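Local coordinates for protein 2-polyprenyl-6-methoxyphenol hydroxylase-like FAD-dependent oxidoreductase (Streptomyces sp. NRRL 11266, PDB 6UI5) that binds flavin-adenine dinucleotide and is probably an FAD-dependent oxidoreductase related to the aromatic-ring hydroxylases, at residues F231-A236 with H263-T268; N203-L208 with A222-E227. One frame throughout, in Å; residues are numbered along the deposited sequence.

Contact 1 (F231-A236 with H263-T268); sequences FEDGPA and HYSIVT. With FAD (flavin-adenine dinucleotide), chain C.
The imidazole of His263 is sandwiched between Phe231 and Ala236. Phe231 stacks on one face in an offset arrangement, centroids 4.3 Å apart and planes only 3° from parallel, with its CB over the middle of the imidazole. Ala236 CB covers the opposite face, nearer the rim, 3.3 Å from the His263 ring centroid in a CH-pi contact.

Gly234 and His263 also exchange backbone hydrogen bonds: Gly234 N donates to His263 O (3.2 Å), and His263 N donates back to Gly234 O.

Two donors from Ser265 converge on one carboxylate oxygen of Asp233. Ser265 OG reaches Asp233 OD2 at 2.8 Å, on the oxygen's syn lone pair, whereas Ser265 N, 3.0 Å from Asp233 OD2, approaches from above the carboxylate plane. Ser265 OG sits between its own backbone N and carbonyl carbon (chi1 52°), which turns the hydroxyl toward the oxygen that the backbone amide already meets.

With both imidazole faces occupied and NE2 bonded to Gln240, rotation of the His263 ring should be restricted. The loop thus grips the strand through His263 and Ser265, while Tyr264 between them lays a ring face against FAD C7M.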
ATOM      1  N   PHE A 231      23.391 -21.850  -9.784  1.00102.01           N
ATOM      2  CA  PHE A 231      23.214 -23.277  -9.545  1.00102.82           C
ATOM      3  C   PHE A 231      21.754 -23.682  -9.644  1.00 97.90           C
ATOM      4  O   PHE A 231      20.861 -22.931  -9.244  1.00 99.73           O
ATOM      5  CB  PHE A 231      23.725 -23.670  -8.167  1.00105.70           C
ATOM      6  CG  PHE A 231      25.071 -23.122  -7.857  1.00112.58           C
ATOM      7  CD1 PHE A 231      26.222 -23.808  -8.235  1.00114.77           C
ATOM      8  CD2 PHE A 231      25.194 -21.909  -7.200  1.00111.25           C
ATOM      9  CE1 PHE A 231      27.472 -23.293  -7.954  1.00114.47           C
ATOM     10  CE2 PHE A 231      26.439 -21.390  -6.912  1.00115.52           C
ATOM     11  CZ  PHE A 231      27.582 -22.084  -7.289  1.00114.36           C
ATOM     12  N   GLU A 232      21.527 -24.882 -10.167  1.00 96.14           N
ATOM     13  CA  GLU A 232      20.205 -25.472 -10.128  1.00 98.00           C
ATOM     14  C   GLU A 232      19.845 -25.824  -8.693  1.00 98.64           C
ATOM     15  O   GLU A 232      20.703 -26.225  -7.900  1.00108.13           O
ATOM     16  CB  GLU A 232      20.138 -26.715 -11.016  1.00103.36           C
ATOM     17  CG  GLU A 232      19.940 -26.378 -12.482  1.00113.85           C
ATOM     18  CD  GLU A 232      18.954 -25.226 -12.682  1.00118.83           C
ATOM     19  OE1 GLU A 232      17.792 -25.317 -12.206  1.00118.87           O
ATOM     20  OE2 GLU A 232      19.348 -24.216 -13.309  1.00120.14           O
ATOM     21  N   ASP A 233      18.574 -25.654  -8.357  1.00 81.41           N
ATOM     22  CA  ASP A 233      18.104 -25.977  -7.021  1.00 88.65           C
ATOM     23  C   ASP A 233      18.440 -27.421  -6.692  1.00 83.27           C
ATOM     24  O   ASP A 233      18.136 -28.326  -7.468  1.00 90.03           O
ATOM     25  CB  ASP A 233      16.588 -25.755  -6.928  1.00 87.99           C
ATOM     26  CG  ASP A 233      16.185 -24.320  -7.229  1.00 95.44           C
ATOM     27  OD1 ASP A 233      17.007 -23.576  -7.820  1.00 97.95           O
ATOM     28  OD2 ASP A 233      15.037 -23.941  -6.880  1.00100.81           O
ATOM     29  N   GLY A 234      19.070 -27.634  -5.537  1.00 84.27           N
ATOM     30  CA  GLY A 234      19.548 -28.952  -5.169  1.00 84.48           C
ATOM     31  C   GLY A 234      20.718 -28.941  -4.199  1.00 90.41           C
ATOM     32  O   GLY A 234      20.974 -27.960  -3.501  1.00 90.75           O
ATOM     33  N   PRO A 235      21.495 -30.026  -4.195  1.00102.73           N
ATOM     34  CA  PRO A 235      22.254 -30.380  -2.981  1.00101.68           C
ATOM     35  C   PRO A 235      23.378 -29.420  -2.582  1.00 94.38           C
ATOM     36  O   PRO A 235      23.622 -29.278  -1.381  1.00105.79           O
ATOM     37  CB  PRO A 235      22.785 -31.780  -3.314  1.00100.39           C
ATOM     38  CG  PRO A 235      21.817 -32.301  -4.358  1.00 97.56           C
ATOM     39  CD  PRO A 235      21.550 -31.100  -5.199  1.00102.52           C
ATOM     40  N   ALA A 236      24.089 -28.782  -3.504  1.00 75.37           N
ATOM     41  CA  ALA A 236      24.995 -27.701  -3.100  1.00 89.55           C
ATOM     42  C   ALA A 236      26.151 -28.191  -2.235  1.00107.18           C
ATOM     43  O   ALA A 236      26.117 -29.297  -1.691  1.00124.50           O
ATOM     44  CB  ALA A 236      24.253 -26.587  -2.335  1.00 59.49           C
ATOM     45  N   HIS A 263      20.843 -25.569  -2.596  1.00 71.05           N
ATOM     46  CA  HIS A 263      20.482 -24.437  -3.439  1.00 65.52           C
ATOM     47  C   HIS A 263      18.960 -24.288  -3.496  1.00 71.14           C
ATOM     48  O   HIS A 263      18.224 -25.280  -3.566  1.00 72.96           O
ATOM     49  CB  HIS A 263      21.037 -24.619  -4.841  1.00 62.21           C
ATOM     50  CG  HIS A 263      22.531 -24.627  -4.875  1.00 76.97           C
ATOM     51  ND1 HIS A 263      23.281 -23.585  -4.365  1.00 80.05           N
ATOM     52  CD2 HIS A 263      23.414 -25.563  -5.306  1.00 71.39           C
ATOM     53  CE1 HIS A 263      24.564 -23.879  -4.489  1.00 78.35           C
ATOM     54  NE2 HIS A 263      24.669 -25.068  -5.062  1.00 81.79           N
ATOM     55  N   TYR A 264      18.473 -23.047  -3.441  1.00 69.12           N
ATOM     56  CA  TYR A 264      17.053 -22.776  -3.663  1.00 67.73           C
ATOM     57  C   TYR A 264      16.910 -21.524  -4.519  1.00 67.21           C
ATOM     58  O   TYR A 264      17.706 -20.586  -4.408  1.00 58.02           O
ATOM     59  CB  TYR A 264      16.293 -22.620  -2.338  1.00 65.82           C
ATOM     60  CG  TYR A 264      16.452 -21.252  -1.698  1.00 64.13           C
ATOM     61  CD1 TYR A 264      15.621 -20.193  -2.057  1.00 60.32           C
ATOM     62  CD2 TYR A 264      17.433 -21.018  -0.740  1.00 65.77           C
ATOM     63  CE1 TYR A 264      15.769 -18.945  -1.496  1.00 63.01           C
ATOM     64  CE2 TYR A 264      17.579 -19.764  -0.158  1.00 63.94           C
ATOM     65  CZ  TYR A 264      16.745 -18.731  -0.548  1.00 63.08           C
ATOM     66  OH  TYR A 264      16.869 -17.469   0.002  1.00 64.44           O
ATOM     67  N   SER A 265      15.887 -21.511  -5.380  1.00 68.77           N
ATOM     68  CA  SER A 265      15.467 -20.282  -6.041  1.00 64.02           C
ATOM     69  C   SER A 265      13.995 -20.088  -5.697  1.00 61.91           C
ATOM     70  O   SER A 265      13.311 -21.035  -5.315  1.00 68.73           O
ATOM     71  CB  SER A 265      15.683 -20.300  -7.602  1.00 54.09           C
ATOM     72  OG  SER A 265      15.108 -21.442  -8.223  1.00 57.53           O
ATOM     73  N   ILE A 266      13.505 -18.857  -5.798  1.00 63.40           N
ATOM     74  CA  ILE A 266      12.128 -18.543  -5.395  1.00 60.04           C
ATOM     75  C   ILE A 266      11.383 -18.012  -6.595  1.00 52.53           C
ATOM     76  O   ILE A 266      11.809 -17.022  -7.203  1.00 58.09           O
ATOM     77  CB  ILE A 266      12.072 -17.520  -4.255  1.00 62.41           C
ATOM     78  CG1 ILE A 266      12.494 -18.168  -2.945  1.00 56.54           C
ATOM     79  CG2 ILE A 266      10.643 -16.913  -4.143  1.00 64.82           C
ATOM     80  CD1 ILE A 266      11.577 -19.318  -2.524  1.00 66.55           C
ATOM     81  N   VAL A 267      10.247 -18.629  -6.906  1.00 61.75           N
ATOM     82  CA  VAL A 267       9.243 -18.008  -7.759  1.00 70.37           C
ATOM     83  C   VAL A 267       7.945 -17.907  -6.973  1.00 77.26           C
ATOM     84  O   VAL A 267       7.789 -18.516  -5.920  1.00 84.81           O
ATOM     85  CB  VAL A 267       9.017 -18.779  -9.061  1.00 60.52           C
ATOM     86  CG1 VAL A 267      10.213 -18.559 -10.021  1.00 48.51           C
ATOM     87  CG2 VAL A 267       8.789 -20.239  -8.734  1.00 54.11           C
ATOM     88  N   THR A 268       6.996 -17.152  -7.531  1.00 73.04           N
ATOM     89  CA  THR A 268       5.710 -16.847  -6.903  1.00 47.85           C
ATOM     90  C   THR A 268       4.583 -17.354  -7.793  1.00 50.87           C
ATOM     91  O   THR A 268       4.380 -16.838  -8.897  1.00 52.11           O
ATOM     92  CB  THR A 268       5.566 -15.349  -6.693  1.00 50.81           C
ATOM     93  OG1 THR A 268       6.701 -14.855  -5.977  1.00 55.33           O
ATOM     94  CG2 THR A 268       4.288 -15.053  -5.908  1.00 63.99           C
TER
HETATM   95  PA  FAD C 601       6.826 -29.961   0.618  1.00 59.68           P
HETATM   96  O1A FAD C 601       7.387 -29.499   1.944  1.00 55.11           O
HETATM   97  O2A FAD C 601       7.750 -29.480  -0.488  1.00 57.52           O
HETATM   98  O5B FAD C 601       6.517 -31.590   0.636  1.00 62.68           O
HETATM   99  C5B FAD C 601       6.162 -32.255  -0.567  1.00 71.08           C
HETATM  100  C4B FAD C 601       6.509 -33.771  -0.408  1.00 77.94           C
HETATM  101  O4B FAD C 601       6.084 -34.505  -1.408  1.00 73.70           O
HETATM  102  C3B FAD C 601       8.044 -33.961  -0.397  1.00 83.55           C
HETATM  103  O3B FAD C 601       8.356 -34.896   0.541  1.00 79.98           O
HETATM  104  C2B FAD C 601       8.365 -34.481  -1.812  1.00 80.76           C
HETATM  105  O2B FAD C 601       9.700 -35.132  -1.765  1.00 89.81           O
HETATM  106  C1B FAD C 601       7.389 -35.328  -1.993  1.00 75.56           C
HETATM  107  N9A FAD C 601       7.048 -35.634  -3.368  1.00 65.24           N
HETATM  108  C8A FAD C 601       7.106 -34.797  -4.428  1.00 57.26           C
HETATM  109  N7A FAD C 601       6.633 -35.458  -5.506  1.00 60.20           N
HETATM  110  C5A FAD C 601       6.263 -36.697  -5.102  1.00 67.77           C
HETATM  111  C6A FAD C 601       5.715 -37.782  -5.777  1.00 69.97           C
HETATM  112  N6A FAD C 601       5.301 -38.137  -7.126  1.00 77.11           N
HETATM  113  N1A FAD C 601       5.446 -38.919  -5.129  1.00 62.51           N
HETATM  114  C2A FAD C 601       5.692 -39.019  -3.804  1.00 61.82           C
HETATM  115  N3A FAD C 601       6.215 -37.949  -3.139  1.00 63.46           N
HETATM  116  C4A FAD C 601       6.502 -36.797  -3.783  1.00 61.36           C
HETATM  117  N1  FAD C 601       8.298 -22.378   5.864  1.00127.45           N
HETATM  118  C2  FAD C 601       8.028 -21.546   7.073  1.00130.83           C
HETATM  119  O2  FAD C 601       7.000 -21.620   7.661  1.00127.15           O
HETATM  120  N3  FAD C 601       9.085 -20.608   7.546  1.00133.20           N
HETATM  121  C4  FAD C 601      10.354 -20.527   6.820  1.00128.31           C
HETATM  122  O4  FAD C 601      11.214 -19.793   7.173  1.00133.82           O
HETATM  123  C4X FAD C 601      10.591 -21.382   5.600  1.00114.62           C
HETATM  124  N5  FAD C 601      11.861 -21.251   4.925  1.00108.58           N
HETATM  125  C5X FAD C 601      12.118 -22.068   3.713  1.00112.73           C
HETATM  126  C6  FAD C 601      13.347 -21.929   3.065  1.00109.90           C
HETATM  127  C7  FAD C 601      13.619 -22.687   1.932  1.00113.14           C
HETATM  128  C7M FAD C 601      15.017 -22.324   1.449  1.00115.16           C
HETATM  129  C8  FAD C 601      12.680 -23.598   1.424  1.00117.89           C
HETATM  130  C8M FAD C 601      13.071 -24.392   0.171  1.00117.06           C
HETATM  131  C9  FAD C 601      11.441 -23.739   2.073  1.00121.32           C
HETATM  132  C9A FAD C 601      11.142 -22.972   3.224  1.00117.47           C
HETATM  133  N10 FAD C 601       9.809 -23.103   3.928  1.00103.20           N
HETATM  134  C10 FAD C 601       9.569 -22.300   5.123  1.00114.38           C
HETATM  135  C1' FAD C 601       8.828 -24.081   3.418  1.00 88.92           C
HETATM  136  C2' FAD C 601       7.417 -23.608   3.024  1.00 86.31           C
HETATM  137  O2' FAD C 601       6.594 -23.469   4.122  1.00 89.25           O
HETATM  138  C3' FAD C 601       6.721 -24.679   2.186  1.00 88.27           C
HETATM  139  O3' FAD C 601       5.585 -24.086   1.640  1.00 94.40           O
HETATM  140  C4' FAD C 601       6.230 -25.921   2.958  1.00 81.21           C
HETATM  141  O4' FAD C 601       7.243 -26.628   3.615  1.00 79.59           O
HETATM  142  C5' FAD C 601       5.666 -26.828   1.857  1.00 71.08           C
HETATM  143  O5' FAD C 601       4.820 -27.806   2.393  1.00 55.95           O
HETATM  144  P   FAD C 601       4.178 -28.977   1.421  1.00 60.77           P
HETATM  145  O1P FAD C 601       3.876 -30.195   2.261  1.00 48.53           O
HETATM  146  O2P FAD C 601       2.984 -28.523   0.603  1.00 64.51           O
HETATM  147  O3P FAD C 601       5.353 -29.280   0.299  1.00 77.94           O

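Contact 2 (N203-L208 with A222-E227)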
ATOM      1  N   ASN A 203      22.008  -3.951   0.461  1.00141.19           N
ATOM      2  CA  ASN A 203      21.207  -4.303  -0.691  1.00129.84           C
ATOM      3  C   ASN A 203      20.162  -5.241  -0.108  1.00125.46           C
ATOM      4  O   ASN A 203      20.236  -5.596   1.067  1.00131.77           O
ATOM      5  CB  ASN A 203      22.080  -4.914  -1.797  1.00127.38           C
ATOM      6  CG  ASN A 203      21.284  -5.388  -2.997  1.00120.20           C
ATOM      7  OD1 ASN A 203      20.050  -5.341  -3.004  1.00117.80           O
ATOM      8  ND2 ASN A 203      21.993  -5.850  -4.030  1.00106.94           N
ATOM      9  N   GLY A 204      19.177  -5.628  -0.905  1.00113.11           N
ATOM     10  CA  GLY A 204      18.140  -6.497  -0.365  1.00110.36           C
ATOM     11  C   GLY A 204      18.599  -7.785   0.316  1.00105.65           C
ATOM     12  O   GLY A 204      17.826  -8.411   1.053  1.00106.85           O
ATOM     13  N   ASP A 205      19.865  -8.161   0.111  1.00101.09           N
ATOM     14  CA  ASP A 205      20.353  -9.489   0.474  1.00100.97           C
ATOM     15  C   ASP A 205      20.482  -9.658   1.983  1.00 98.43           C
ATOM     16  O   ASP A 205      21.036  -8.798   2.674  1.00109.11           O
ATOM     17  CB  ASP A 205      21.703  -9.746  -0.192  1.00104.79           C
ATOM     18  CG  ASP A 205      21.757  -9.199  -1.597  1.00107.99           C
ATOM     19  OD1 ASP A 205      22.183  -8.040  -1.762  1.00111.02           O
ATOM     20  OD2 ASP A 205      21.341  -9.909  -2.531  1.00108.94           O
ATOM     21  N   GLN A 206      20.004 -10.794   2.484  1.00 91.68           N
ATOM     22  CA  GLN A 206      20.001 -11.095   3.906  1.00 91.28           C
ATOM     23  C   GLN A 206      20.858 -12.321   4.182  1.00 92.83           C
ATOM     24  O   GLN A 206      21.076 -13.164   3.303  1.00 89.21           O
ATOM     25  CB  GLN A 206      18.567 -11.333   4.418  1.00 94.05           C
ATOM     26  CG  GLN A 206      17.491 -10.426   3.766  1.00 94.62           C
ATOM     27  CD  GLN A 206      16.047 -10.853   4.080  1.00 94.87           C
ATOM     28  OE1 GLN A 206      15.741 -11.284   5.196  1.00 96.12           O
ATOM     29  NE2 GLN A 206      15.154 -10.714   3.097  1.00 88.98           N
ATOM     30  N   PHE A 207      21.367 -12.402   5.406  1.00 95.84           N
ATOM     31  CA  PHE A 207      21.969 -13.628   5.908  1.00 97.25           C
ATOM     32  C   PHE A 207      21.436 -13.939   7.298  1.00 99.89           C
ATOM     33  O   PHE A 207      21.542 -13.108   8.204  1.00109.65           O
ATOM     34  CB  PHE A 207      23.492 -13.554   5.984  1.00 94.57           C
ATOM     35  CG  PHE A 207      24.085 -14.703   6.750  1.00 93.48           C
ATOM     36  CD1 PHE A 207      24.244 -15.940   6.149  1.00 88.58           C
ATOM     37  CD2 PHE A 207      24.425 -14.566   8.085  1.00 95.56           C
ATOM     38  CE1 PHE A 207      24.765 -17.008   6.855  1.00 87.86           C
ATOM     39  CE2 PHE A 207      24.937 -15.632   8.794  1.00 95.46           C
ATOM     40  CZ  PHE A 207      25.110 -16.856   8.176  1.00 91.87           C
ATOM     41  N   LEU A 208      20.923 -15.149   7.484  1.00 90.93           N
ATOM     42  CA  LEU A 208      20.461 -15.606   8.787  1.00 89.17           C
ATOM     43  C   LEU A 208      21.370 -16.717   9.292  1.00 90.90           C
ATOM     44  O   LEU A 208      21.531 -17.740   8.623  1.00 89.31           O
ATOM     45  CB  LEU A 208      19.019 -16.108   8.729  1.00 85.68           C
ATOM     46  CG  LEU A 208      18.618 -16.713  10.078  1.00 86.59           C
ATOM     47  CD1 LEU A 208      18.594 -15.628  11.153  1.00 92.67           C
ATOM     48  CD2 LEU A 208      17.285 -17.442  10.012  1.00 83.23           C
ATOM     49  N   ALA A 222      19.651 -15.221   1.264  1.00 66.59           N
ATOM     50  CA  ALA A 222      18.650 -14.774   0.300  1.00 69.17           C
ATOM     51  C   ALA A 222      19.220 -13.596  -0.472  1.00 76.18           C
ATOM     52  O   ALA A 222      19.503 -12.544   0.112  1.00 76.67           O
ATOM     53  CB  ALA A 222      17.352 -14.374   0.994  1.00 56.43           C
ATOM     54  N   GLU A 223      19.387 -13.764  -1.777  1.00 74.50           N
ATOM     55  CA  GLU A 223      20.118 -12.804  -2.585  1.00 68.22           C
ATOM     56  C   GLU A 223      19.256 -12.362  -3.757  1.00 72.79           C
ATOM     57  O   GLU A 223      18.560 -13.175  -4.368  1.00 74.80           O
ATOM     58  CB  GLU A 223      21.454 -13.405  -3.066  1.00 61.17           C
ATOM     59  CG  GLU A 223      22.523 -13.376  -1.983  1.00 70.19           C
ATOM     60  CD  GLU A 223      23.880 -13.924  -2.439  1.00 86.45           C
ATOM     61  OE1 GLU A 223      24.099 -15.158  -2.357  1.00 93.57           O
ATOM     62  OE2 GLU A 223      24.733 -13.118  -2.886  1.00 89.12           O
ATOM     63  N   PHE A 224      19.293 -11.066  -4.052  1.00 65.92           N
ATOM     64  CA  PHE A 224      18.489 -10.502  -5.121  1.00 70.26           C
ATOM     65  C   PHE A 224      19.405 -10.217  -6.298  1.00 66.39           C
ATOM     66  O   PHE A 224      20.416  -9.518  -6.150  1.00 69.14           O
ATOM     67  CB  PHE A 224      17.760  -9.226  -4.670  1.00 70.87           C
ATOM     68  CG  PHE A 224      16.700  -9.460  -3.621  1.00 73.31           C
ATOM     69  CD1 PHE A 224      15.402  -9.780  -3.984  1.00 78.61           C
ATOM     70  CD2 PHE A 224      16.995  -9.342  -2.273  1.00 75.71           C
ATOM     71  CE1 PHE A 224      14.420  -9.971  -3.019  1.00 76.34           C
ATOM     72  CE2 PHE A 224      16.020  -9.543  -1.309  1.00 74.71           C
ATOM     73  CZ  PHE A 224      14.739  -9.860  -1.682  1.00 73.41           C
ATOM     74  N   SER A 225      19.045 -10.743  -7.468  1.00 63.03           N
ATOM     75  CA  SER A 225      19.778 -10.397  -8.677  1.00 74.33           C
ATOM     76  C   SER A 225      18.849 -10.485  -9.879  1.00 78.42           C
ATOM     77  O   SER A 225      17.894 -11.268  -9.889  1.00 82.58           O
ATOM     78  CB  SER A 225      20.994 -11.310  -8.897  1.00 65.36           C
ATOM     79  OG  SER A 225      21.471 -11.181 -10.229  1.00 78.25           O
ATOM     80  N   THR A 226      19.160  -9.695 -10.898  1.00 81.40           N
ATOM     81  CA  THR A 226      18.456  -9.680 -12.178  1.00 99.06           C
ATOM     82  C   THR A 226      19.056 -10.637 -13.218  1.00107.33           C
ATOM     83  O   THR A 226      19.139 -10.254 -14.384  1.00110.41           O
ATOM     84  CB  THR A 226      18.455  -8.243 -12.693  1.00107.46           C
ATOM     85  OG1 THR A 226      18.042  -8.207 -14.065  1.00115.16           O
ATOM     86  CG2 THR A 226      19.860  -7.656 -12.570  1.00102.30           C
ATOM     87  N   GLU A 227      19.483 -11.856 -12.875  1.00108.09           N
ATOM     88  CA  GLU A 227      20.009 -12.780 -13.874  1.00116.78           C
ATOM     89  C   GLU A 227      20.095 -14.173 -13.244  1.00116.00           C
ATOM     90  O   GLU A 227      20.293 -14.273 -12.027  1.00130.70           O
ATOM     91  CB  GLU A 227      21.380 -12.290 -14.402  1.00126.34           C
ATOM     92  CG  GLU A 227      21.926 -13.181 -15.519  1.00136.09           C
ATOM     93  CD  GLU A 227      22.547 -12.480 -16.729  1.00140.60           C
ATOM     94  OE1 GLU A 227      23.616 -12.925 -17.170  1.00135.43           O
ATOM     95  OE2 GLU A 227      21.957 -11.528 -17.278  1.00144.51           O
TER
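Asp205 and Phe224 meet through side chains that both have CG beside the backbone N and anti to the carbonyl carbon. For Asp205 (chi1 -39°) this brings the carboxylate across to the neighbouring strand; for Phe224 (chi1 -67°) it brings the ring edge to Gly204.

The carboxylate takes the place of a main-chain acceptor where the strand pairing gives out. Phe224 N donates to Asp205 OD2 at 2.8 Å in a fairly straight bond (159° at the hydrogen), meeting the oxygen nearly along its C-O axis. Asp205 OD2 also lies 3.1 Å from Glu223 CA. The acidic end of Glu223 does not touch this carboxylate but forms a salt bridge with Arg247, which probably eases the proximity of two like charges.

Phe224 presents its ring edge to the turn: Gly204 O lies in the ring plane, 3.2 Å from Phe224 CE2, with Asp205 N also at the edge. Gly204 C and O both pack against the CD2-CE2 edge of the phenyl ring.

Regular pairing begins at Gln206 and Ala222, an antiparallel hydrogen-bonded pair. Gln206 N donates to Ala222 O at 3.0 Å, and Ala222 N returns a bond of 3.2 Å to Gln206 O. Ala222 O is also approached by Asp205 CA in a CA-H...O contact.

These bonds tie together the open end of the beta hairpin formed by strands 206-211 and 216-225. Strand 176-185 flanks the latter, with Val177 touching Ala222 and Phe224, while Tyr290 packs on Gln206 and Ala222. Helix 238-249 lies against the hairpin through Leu248, which touches both Asp205 and Glu223.

From the N terminus, contact 2 comes first: the chain runs out along strand 206-211, turns, and returns on strand 216-225, so that 203-208 meets 222-227 and closes the hairpin. Contact 1 then opens in the following loop, and helix 238-249 intervenes before strand 257-271 brings 263-268 back to 231-236. The two closures lie in series, neither nested nor crossed. Both involve the same antiparallel sheet, in which strand 176-185 pairs with both 216-225 and 257-271. Their centres are 13 Å apart, and they touch where Tyr264 OH, hydrogen-bonded to Ser221 O, packs 3.2 Å from Ala222 CA, joining the hairpin to the FAD-contacting strand.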